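PDB 3RHF: putative polyphosphate kinase 2 family protein from Arthrobacter aurescens, which probably acts as a polyphosphate kinase, transferring phosphate between polyphosphate and nucleotides on a P-loop-type alpha/beta/alpha sandwich. Local coordinates for residues Asp114-Lys117 / Leu122-Ile125; Val146-Val151 / Leu215-Tyr220; Thr180-Met185 / Leu262-Gly267. All coordinates share one frame; numbering follows the deposited sequence.

Contact 1 (Asp114-Lys117 / Leu122-Ile125); sequences DEEK and LWRI
R124 and E116 form the salt bridge that ties these two short helical turns together. NH1 of R124 donates to OE1 of E116 at 3.1 Å, with an N-H...O angle of 139°, well short of straight. The fit is skewed on both sides: the nitrogen lies above the carboxylate plane, 42° out of it, while the oxygen is tilted from the guanidinium plane. The same NH1 also gives a hydrogen bond to the backbone O of K110, its stronger partner, so E116 shares a nitrogen already held by the chain ahead of helix 114-117. The arginine is extended from CG to NE and crosses E116 at about a right angle, with its aliphatic part against the acid: CD of R124 comes within 3.6 Å of CD of E116. Outward from this pair lies W123, whose CG is anti to its backbone N (chi1 174°), and the six-membered part of its ring reaches back to the first turn. CG of E116 meets the ring edge at CZ3, 4.1 Å away. The E115 side chain crosses that of W123 at about a right angle and brings OE2 obliquely to 3.7 Å from CH2, while H119, in the connection between the turns, stacks on the same indole. Were E116 an alanine, R124 would probably keep its K110 carbonyl but lose its carboxylate mate here, and the indole edge at CZ3 its neighbour. One bent ionic bond, shared at NH1, and light contact around an indole imply a modest clasp between two short helices joined by a brief connection.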
loop_
_atom_site.group_PDB
_atom_site.type_symbol
_atom_site.label_atom_id
_atom_site.label_comp_id
_atom_site.label_asym_id
_atom_site.label_seq_id
_atom_site.Cartn_x
_atom_site.Cartn_y
_atom_site.Cartn_z
ATOM N N ASP A 114 15.684 7.098 20.151
ATOM C CA ASP A 114 16.919 7.638 20.766
ATOM C C ASP A 114 18.015 7.816 19.681
ATOM O O ASP A 114 18.557 8.911 19.530
ATOM C CB ASP A 114 17.407 6.752 21.946
ATOM C CG ASP A 114 16.516 6.894 23.253
ATOM O OD1 ASP A 114 15.965 7.998 23.566
ATOM O OD2 ASP A 114 16.412 5.872 23.986
ATOM N N GLU A 115 18.269 6.777 18.879
ATOM C CA GLU A 115 19.110 6.958 17.678
ATOM C C GLU A 115 18.694 8.226 16.908
ATOM O O GLU A 115 19.507 9.137 16.685
ATOM C CB GLU A 115 19.071 5.742 16.760
ATOM C CG GLU A 115 20.120 5.821 15.641
ATOM C CD GLU A 115 20.010 4.708 14.591
ATOM O OE1 GLU A 115 18.908 4.165 14.384
ATOM O OE2 GLU A 115 21.028 4.400 13.936
ATOM N N GLU A 116 17.424 8.330 16.554
ATOM C CA GLU A 116 16.980 9.508 15.818
ATOM C C GLU A 116 17.171 10.819 16.583
ATOM O O GLU A 116 17.563 11.826 15.984
ATOM C CB GLU A 116 15.547 9.345 15.313
ATOM C CG GLU A 116 15.395 8.175 14.324
ATOM C CD GLU A 116 13.928 7.817 13.983
ATOM O OE1 GLU A 116 12.983 8.288 14.632
ATOM O OE2 GLU A 116 13.721 7.038 13.048
ATOM N N LYS A 117 16.934 10.827 17.895
ATOM C CA LYS A 117 17.054 12.086 18.646
ATOM C C LYS A 117 18.531 12.555 18.680
ATOM O O LYS A 117 18.837 13.739 18.922
ATOM C CB LYS A 117 16.506 11.967 20.087
ATOM C CG LYS A 117 14.966 11.780 20.219
ATOM C CD LYS A 117 14.309 12.281 21.535
ATOM C CE LYS A 117 14.218 11.202 22.698
ATOM N NZ LYS A 117 13.478 9.865 22.406
ATOM N N LEU A 122 16.565 16.368 10.353
ATOM C CA LEU A 122 16.417 15.849 8.982
ATOM C C LEU A 122 17.040 14.487 8.664
ATOM O O LEU A 122 16.778 13.929 7.602
ATOM C CB LEU A 122 16.940 16.856 7.975
ATOM C CG LEU A 122 16.187 18.176 8.020
ATOM C CD1 LEU A 122 16.910 19.120 7.063
ATOM C CD2 LEU A 122 14.687 17.996 7.665
ATOM N N TRP A 123 17.846 13.932 9.540
ATOM C CA TRP A 123 18.537 12.712 9.175
ATOM C C TRP A 123 17.494 11.634 8.892
ATOM O O TRP A 123 17.530 10.993 7.852
ATOM C CB TRP A 123 19.491 12.298 10.278
ATOM C CG TRP A 123 20.194 10.980 10.114
ATOM C CD1 TRP A 123 21.305 10.740 9.357
ATOM C CD2 TRP A 123 19.887 9.747 10.773
ATOM N NE1 TRP A 123 21.670 9.404 9.463
ATOM C CE2 TRP A 123 20.817 8.787 10.331
ATOM C CE3 TRP A 123 18.899 9.356 11.671
ATOM C CZ2 TRP A 123 20.821 7.490 10.790
ATOM C CZ3 TRP A 123 18.887 8.049 12.122
ATOM C CH2 TRP A 123 19.838 7.128 11.674
ATOM N N ARG A 124 16.514 11.463 9.782
ATOM C CA ARG A 124 15.538 10.386 9.595
ATOM C C ARG A 124 14.622 10.604 8.413
ATOM O O ARG A 124 14.107 9.651 7.854
ATOM C CB ARG A 124 14.730 10.161 10.857
ATOM C CG ARG A 124 13.831 11.321 11.248
ATOM C CD ARG A 124 13.035 10.926 12.442
ATOM N NE ARG A 124 11.929 11.812 12.753
ATOM C CZ ARG A 124 10.824 11.402 13.390
ATOM N NH1 ARG A 124 10.648 10.109 13.767
ATOM N NH2 ARG A 124 9.856 12.269 13.620
ATOM N N ILE A 125 14.466 11.855 8.013
ATOM C CA ILE A 125 13.609 12.187 6.925
ATOM C C ILE A 125 14.266 11.901 5.583
ATOM O O ILE A 125 13.620 11.313 4.683
ATOM C CB ILE A 125 13.186 13.659 6.943
ATOM C CG1 ILE A 125 12.727 14.129 8.337
ATOM C CG2 ILE A 125 12.012 13.844 5.943
ATOM C CD1 ILE A 125 11.457 13.403 8.864
#

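Contact 2 (Val146-Val151 / Leu215-Tyr220); sequences VLIHRV and LAERAY
V151 lays its CG1 methyl over the root of the Y220 side chain, 3.8 Å from CB and 3.9 Å from CD1 of the tyrosine. CG1 stands anti to the valine's backbone N (chi1 178°), which sends it out from helix 148-151 to the tyrosine. Its approach to the ring is oblique, and the aromatic group has a second neighbour in H152, which it meets edge-to-face. A thinner touch lies beside this one: CD1 of I148 reaches OE2 of E217 at 4.1 Å, the two side chains crossing at about a right angle. The glutamate is bent beyond CG, which helps to put OE2 beside that methyl, and its other oxygen, OE1, has a weak hydrogen bond with the hydroxyl of Y224. Here a short helix that follows strand 135-139 of the parallel sheet meets the junction between helices 212-218 and 221-235, with Y220 at the N-cap position of the latter, on the outside of the alpha/beta/alpha sandwich. Helix 221-235 backs the contact, since Y224 packs against both I148 and V151, and R150 makes a salt bridge to D226. Elsewhere on 215-220, R218 NH1 hydrogen-bonds to the backbone O of S289 of the second subunit.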
loop_
_atom_site.group_PDB
_atom_site.type_symbol
_atom_site.label_atom_id
_atom_site.label_comp_id
_atom_site.label_asym_id
_atom_site.label_seq_id
_atom_site.Cartn_x
_atom_site.Cartn_y
_atom_site.Cartn_z
ATOM N N VAL A 146 9.055 21.669 13.677
ATOM C CA VAL A 146 8.738 23.072 13.953
ATOM C C VAL A 146 7.283 23.337 14.375
ATOM O O VAL A 146 6.831 24.488 14.324
ATOM C CB VAL A 146 9.063 23.968 12.763
ATOM C CG1 VAL A 146 10.519 23.874 12.475
ATOM C CG2 VAL A 146 8.201 23.623 11.547
ATOM N N LEU A 147 6.562 22.293 14.774
ATOM C CA LEU A 147 5.165 22.442 15.210
ATOM C C LEU A 147 5.032 22.028 16.679
ATOM O O LEU A 147 4.906 22.856 17.536
ATOM C CB LEU A 147 4.191 21.629 14.339
ATOM C CG LEU A 147 4.122 22.079 12.886
ATOM C CD1 LEU A 147 3.542 20.998 12.014
ATOM C CD2 LEU A 147 3.367 23.404 12.742
ATOM N N ILE A 148 5.065 20.733 16.952
ATOM C CA ILE A 148 4.901 20.248 18.281
ATOM C C ILE A 148 6.008 20.907 19.132
ATOM O O ILE A 148 5.740 21.479 20.183
ATOM C CB ILE A 148 4.836 18.669 18.300
ATOM C CG1 ILE A 148 4.298 18.162 19.648
ATOM C CG2 ILE A 148 6.155 18.030 18.063
ATOM C CD1 ILE A 148 3.820 16.657 19.630
ATOM N N HIS A 149 7.233 20.912 18.626
ATOM C CA HIS A 149 8.367 21.463 19.366
ATOM C C HIS A 149 8.160 22.941 19.672
ATOM O O HIS A 149 8.544 23.424 20.721
ATOM C CB HIS A 149 9.659 21.278 18.566
ATOM C CG HIS A 149 10.170 19.866 18.534
ATOM N ND1 HIS A 149 11.445 19.525 18.948
ATOM C CD2 HIS A 149 9.589 18.715 18.124
ATOM C CE1 HIS A 149 11.627 18.226 18.795
ATOM N NE2 HIS A 149 10.513 17.709 18.305
ATOM N N ARG A 150 7.544 23.670 18.759
ATOM C CA ARG A 150 7.282 25.070 19.016
ATOM C C ARG A 150 6.284 25.233 20.159
ATOM O O ARG A 150 6.609 25.797 21.200
ATOM C CB ARG A 150 6.768 25.728 17.758
ATOM C CG ARG A 150 6.532 27.195 17.924
ATOM C CD ARG A 150 6.308 27.796 16.576
ATOM N NE ARG A 150 6.405 29.239 16.574
ATOM C CZ ARG A 150 5.450 30.064 17.002
ATOM N NH1 ARG A 150 4.280 29.609 17.504
ATOM N NH2 ARG A 150 5.656 31.367 16.900
ATOM N N VAL A 151 5.082 24.706 19.951
ATOM C CA VAL A 151 4.011 24.726 20.927
ATOM C C VAL A 151 4.500 24.475 22.344
ATOM O O VAL A 151 4.169 25.228 23.251
ATOM C CB VAL A 151 2.962 23.673 20.613
ATOM C CG1 VAL A 151 1.850 23.667 21.688
ATOM C CG2 VAL A 151 2.363 23.927 19.256
ATOM N N LEU A 215 -7.253 14.771 23.464
ATOM C CA LEU A 215 -8.001 15.703 24.287
ATOM C C LEU A 215 -7.007 16.688 24.958
ATOM O O LEU A 215 -7.194 17.907 24.885
ATOM C CB LEU A 215 -8.858 14.941 25.314
ATOM C CG LEU A 215 -9.665 15.743 26.337
ATOM C CD1 LEU A 215 -10.532 16.774 25.627
ATOM C CD2 LEU A 215 -10.504 14.833 27.195
ATOM N N ALA A 216 -5.948 16.143 25.577
ATOM C CA ALA A 216 -4.834 16.941 26.105
ATOM C C ALA A 216 -4.523 18.112 25.181
ATOM O O ALA A 216 -4.591 19.259 25.585
ATOM C CB ALA A 216 -3.572 16.070 26.295
ATOM N N GLU A 217 -4.231 17.827 23.924
ATOM C CA GLU A 217 -3.687 18.844 23.034
ATOM C C GLU A 217 -4.713 19.856 22.529
ATOM O O GLU A 217 -4.310 20.871 21.978
ATOM C CB GLU A 217 -2.942 18.199 21.854
ATOM C CG GLU A 217 -1.830 17.192 22.257
ATOM C CD GLU A 217 -0.395 17.760 22.291
ATOM O OE1 GLU A 217 -0.193 18.982 22.494
ATOM O OE2 GLU A 217 0.543 16.952 22.116
ATOM N N ARG A 218 -6.015 19.618 22.720
ATOM C CA ARG A 218 -7.019 20.646 22.387
ATOM C C ARG A 218 -6.740 21.923 23.176
ATOM O O ARG A 218 -6.964 23.031 22.697
ATOM C CB ARG A 218 -8.455 20.197 22.696
ATOM C CG ARG A 218 -9.034 19.169 21.764
ATOM C CD ARG A 218 -10.471 18.761 22.141
ATOM N NE ARG A 218 -11.432 19.878 22.117
ATOM C CZ ARG A 218 -11.872 20.491 21.014
ATOM N NH1 ARG A 218 -12.744 21.485 21.112
ATOM N NH2 ARG A 218 -11.460 20.121 19.802
ATOM N N ALA A 219 -6.257 21.752 24.401
ATOM C CA ALA A 219 -5.877 22.871 25.235
ATOM C C ALA A 219 -4.844 23.742 24.496
ATOM O O ALA A 219 -4.804 24.949 24.688
ATOM C CB ALA A 219 -5.342 22.363 26.575
ATOM N N TYR A 220 -4.052 23.140 23.604
ATOM C CA TYR A 220 -3.051 23.883 22.875
ATOM C C TYR A 220 -3.441 24.236 21.447
ATOM O O TYR A 220 -2.604 24.684 20.660
ATOM C CB TYR A 220 -1.730 23.130 22.912
ATOM C CG TYR A 220 -1.164 22.981 24.309
ATOM C CD1 TYR A 220 -0.338 23.951 24.862
ATOM C CD2 TYR A 220 -1.466 21.868 25.079
ATOM C CE1 TYR A 220 0.179 23.800 26.171
ATOM C CE2 TYR A 220 -0.967 21.710 26.374
ATOM C CZ TYR A 220 -0.152 22.674 26.912
ATOM O OH TYR A 220 0.319 22.497 28.181
#

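Contact 3 (Thr180-Met185 / Leu262-Gly267)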
loop_
_atom_site.group_PDB
_atom_site.type_symbol
_atom_site.label_atom_id
_atom_site.label_comp_id
_atom_site.label_asym_id
_atom_site.label_seq_id
_atom_site.Cartn_x
_atom_site.Cartn_y
_atom_site.Cartn_z
ATOM N N THR A 180 9.333 16.272 -7.319
ATOM C CA THR A 180 8.281 17.270 -7.175
ATOM C C THR A 180 7.604 17.128 -5.818
ATOM O O THR A 180 7.017 16.074 -5.512
ATOM C CB THR A 180 7.229 17.168 -8.265
ATOM O OG1 THR A 180 7.867 17.320 -9.544
ATOM C CG2 THR A 180 6.175 18.286 -8.087
ATOM N N ILE A 181 7.639 18.198 -5.017
ATOM C CA ILE A 181 7.146 18.109 -3.637
ATOM C C ILE A 181 5.787 18.705 -3.536
ATOM O O ILE A 181 5.625 19.886 -3.751
ATOM C CB ILE A 181 8.090 18.821 -2.592
ATOM C CG1 ILE A 181 9.454 18.127 -2.553
ATOM C CG2 ILE A 181 7.419 18.895 -1.152
ATOM C CD1 ILE A 181 10.566 18.963 -1.855
ATOM N N VAL A 182 4.815 17.882 -3.170
ATOM C CA VAL A 182 3.442 18.341 -2.934
ATOM C C VAL A 182 3.115 18.391 -1.438
ATOM O O VAL A 182 2.918 17.326 -0.821
ATOM C CB VAL A 182 2.445 17.415 -3.588
ATOM C CG1 VAL A 182 1.073 17.758 -3.121
ATOM C CG2 VAL A 182 2.535 17.530 -5.112
ATOM N N LYS A 183 3.028 19.597 -0.861
ATOM C CA LYS A 183 2.800 19.740 0.575
ATOM C C LYS A 183 1.328 20.094 0.863
ATOM O O LYS A 183 0.773 21.031 0.286
ATOM C CB LYS A 183 3.725 20.800 1.189
ATOM C CG LYS A 183 5.209 20.556 0.936
ATOM C CD LYS A 183 6.149 21.363 1.881
ATOM C CE LYS A 183 6.131 22.902 1.662
ATOM N NZ LYS A 183 7.477 23.586 1.753
ATOM N N VAL A 184 0.697 19.323 1.731
ATOM C CA VAL A 184 -0.711 19.496 2.007
ATOM C C VAL A 184 -0.932 19.592 3.503
ATOM O O VAL A 184 -0.422 18.776 4.307
ATOM C CB VAL A 184 -1.533 18.331 1.434
ATOM C CG1 VAL A 184 -2.834 18.214 2.161
ATOM C CG2 VAL A 184 -1.742 18.540 -0.062
HETATM N N MSE A 185 -1.683 20.610 3.903
HETATM C CA MSE A 185 -2.165 20.669 5.296
HETATM C C MSE A 185 -3.663 20.522 5.306
HETATM O O MSE A 185 -4.387 21.293 4.683
HETATM C CB MSE A 185 -1.741 21.941 5.975
HETATM C CG MSE A 185 -2.026 21.915 7.502
HETATM SE SE MSE A 185 -3.440 23.218 7.991
HETATM C CE MSE A 185 -3.377 23.028 9.991
ATOM N N LEU A 262 -2.488 14.616 -9.127
ATOM C CA LEU A 262 -2.626 14.433 -10.605
ATOM C C LEU A 262 -2.057 15.608 -11.388
ATOM O O LEU A 262 -1.460 15.404 -12.433
ATOM C CB LEU A 262 -4.086 14.198 -11.052
ATOM C CG LEU A 262 -4.704 12.924 -10.461
ATOM C CD1 LEU A 262 -6.250 13.024 -10.376
ATOM C CD2 LEU A 262 -4.313 11.670 -11.220
ATOM N N ASP A 263 -2.300 16.829 -10.886
ATOM C CA ASP A 263 -1.848 18.037 -11.551
ATOM C C ASP A 263 -0.306 18.135 -11.453
ATOM O O ASP A 263 0.330 18.542 -12.396
ATOM C CB ASP A 263 -2.511 19.263 -10.931
ATOM C CG ASP A 263 -4.055 19.371 -11.228
ATOM O OD1 ASP A 263 -4.677 18.540 -11.965
ATOM O OD2 ASP A 263 -4.654 20.363 -10.714
ATOM N N ALA A 264 0.275 17.749 -10.313
ATOM C CA ALA A 264 1.738 17.668 -10.142
ATOM C C ALA A 264 2.352 16.625 -11.114
ATOM O O ALA A 264 3.352 16.892 -11.767
ATOM C CB ALA A 264 2.094 17.326 -8.704
ATOM N N LEU A 265 1.721 15.465 -11.209
ATOM C CA LEU A 265 2.157 14.425 -12.093
ATOM C C LEU A 265 1.966 14.781 -13.548
ATOM O O LEU A 265 2.760 14.391 -14.376
ATOM C CB LEU A 265 1.390 13.163 -11.806
ATOM C CG LEU A 265 1.781 12.430 -10.557
ATOM C CD1 LEU A 265 0.807 11.442 -10.107
ATOM C CD2 LEU A 265 3.068 11.757 -10.858
ATOM N N GLY A 266 0.905 15.509 -13.862
ATOM C CA GLY A 266 0.623 15.964 -15.240
ATOM C C GLY A 266 1.612 17.025 -15.698
ATOM O O GLY A 266 1.830 17.218 -16.886
ATOM N N GLY A 267 2.217 17.709 -14.734
ATOM C CA GLY A 267 3.225 18.707 -15.008
ATOM C C GLY A 267 4.545 18.041 -15.312
ATOM O O GLY A 267 5.481 18.707 -15.691
#
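A264 is where helix 250-266 touches strand 179-187. Just before it in the helix, L262 packs instead on helix 43-69, against Q53, R56 and L57, and D263 spends its carboxylate on S15 and Q259. Then A264 points its CB at the strand and sets it 3.6 Å from CG2 of V182. The valine's rotamer (chi1 170°) makes CG2, anti to the carbonyl carbon, the branch that meets the alanine. The same CB also has CG2 of T180 at 4.2 Å, a looser touch, so one methyl faces two residues that lie two apart on the same side of the strand. The small side chain lets the helix come close: the CA atoms of T180 and A264 are 7.2 Å apart. L265 turns to L76 of the adjoining strand 75-82 and to L57; G266 N is bonded to the O of L262, and G267 follows. This is a helix laid on one face of the parallel sheet of a P-loop-type sandwich; on the other face I181 packs against helix 157-176. A triethylene glycol molecule, probably from the crystallisation liquor, lies about 4 Å from the A264 side chain. Across the two segments the chemistry is methyl on methyl, which implies a small apolar touch made by close fit and not by directed polar bonds, while the strand's backbone is engaged in the sheet through R75, L77 and I79.

Overall arrangement
Contact 3 lies deepest, its centre about 8 Å from that of the chain, and joins an interior strand of the sheet to a covering helix. Contacts 1 and 2 both sit about 21 Å out and join short helical pieces around the sandwich; contact 2 is a true surface contact, contact 1 partly buried. The chemistry follows place: contact 1 pairs a salt bridge with packing on an indole, contact 2 mixes a valine-tyrosine touch with a carboxylate at its margin, and contact 3 is purely apolar. None shares a segment with another, yet helix 157-176 receives side chains from segments of all three. Along the chain contact 1 is local, whereas contacts 2 and 3 interleave.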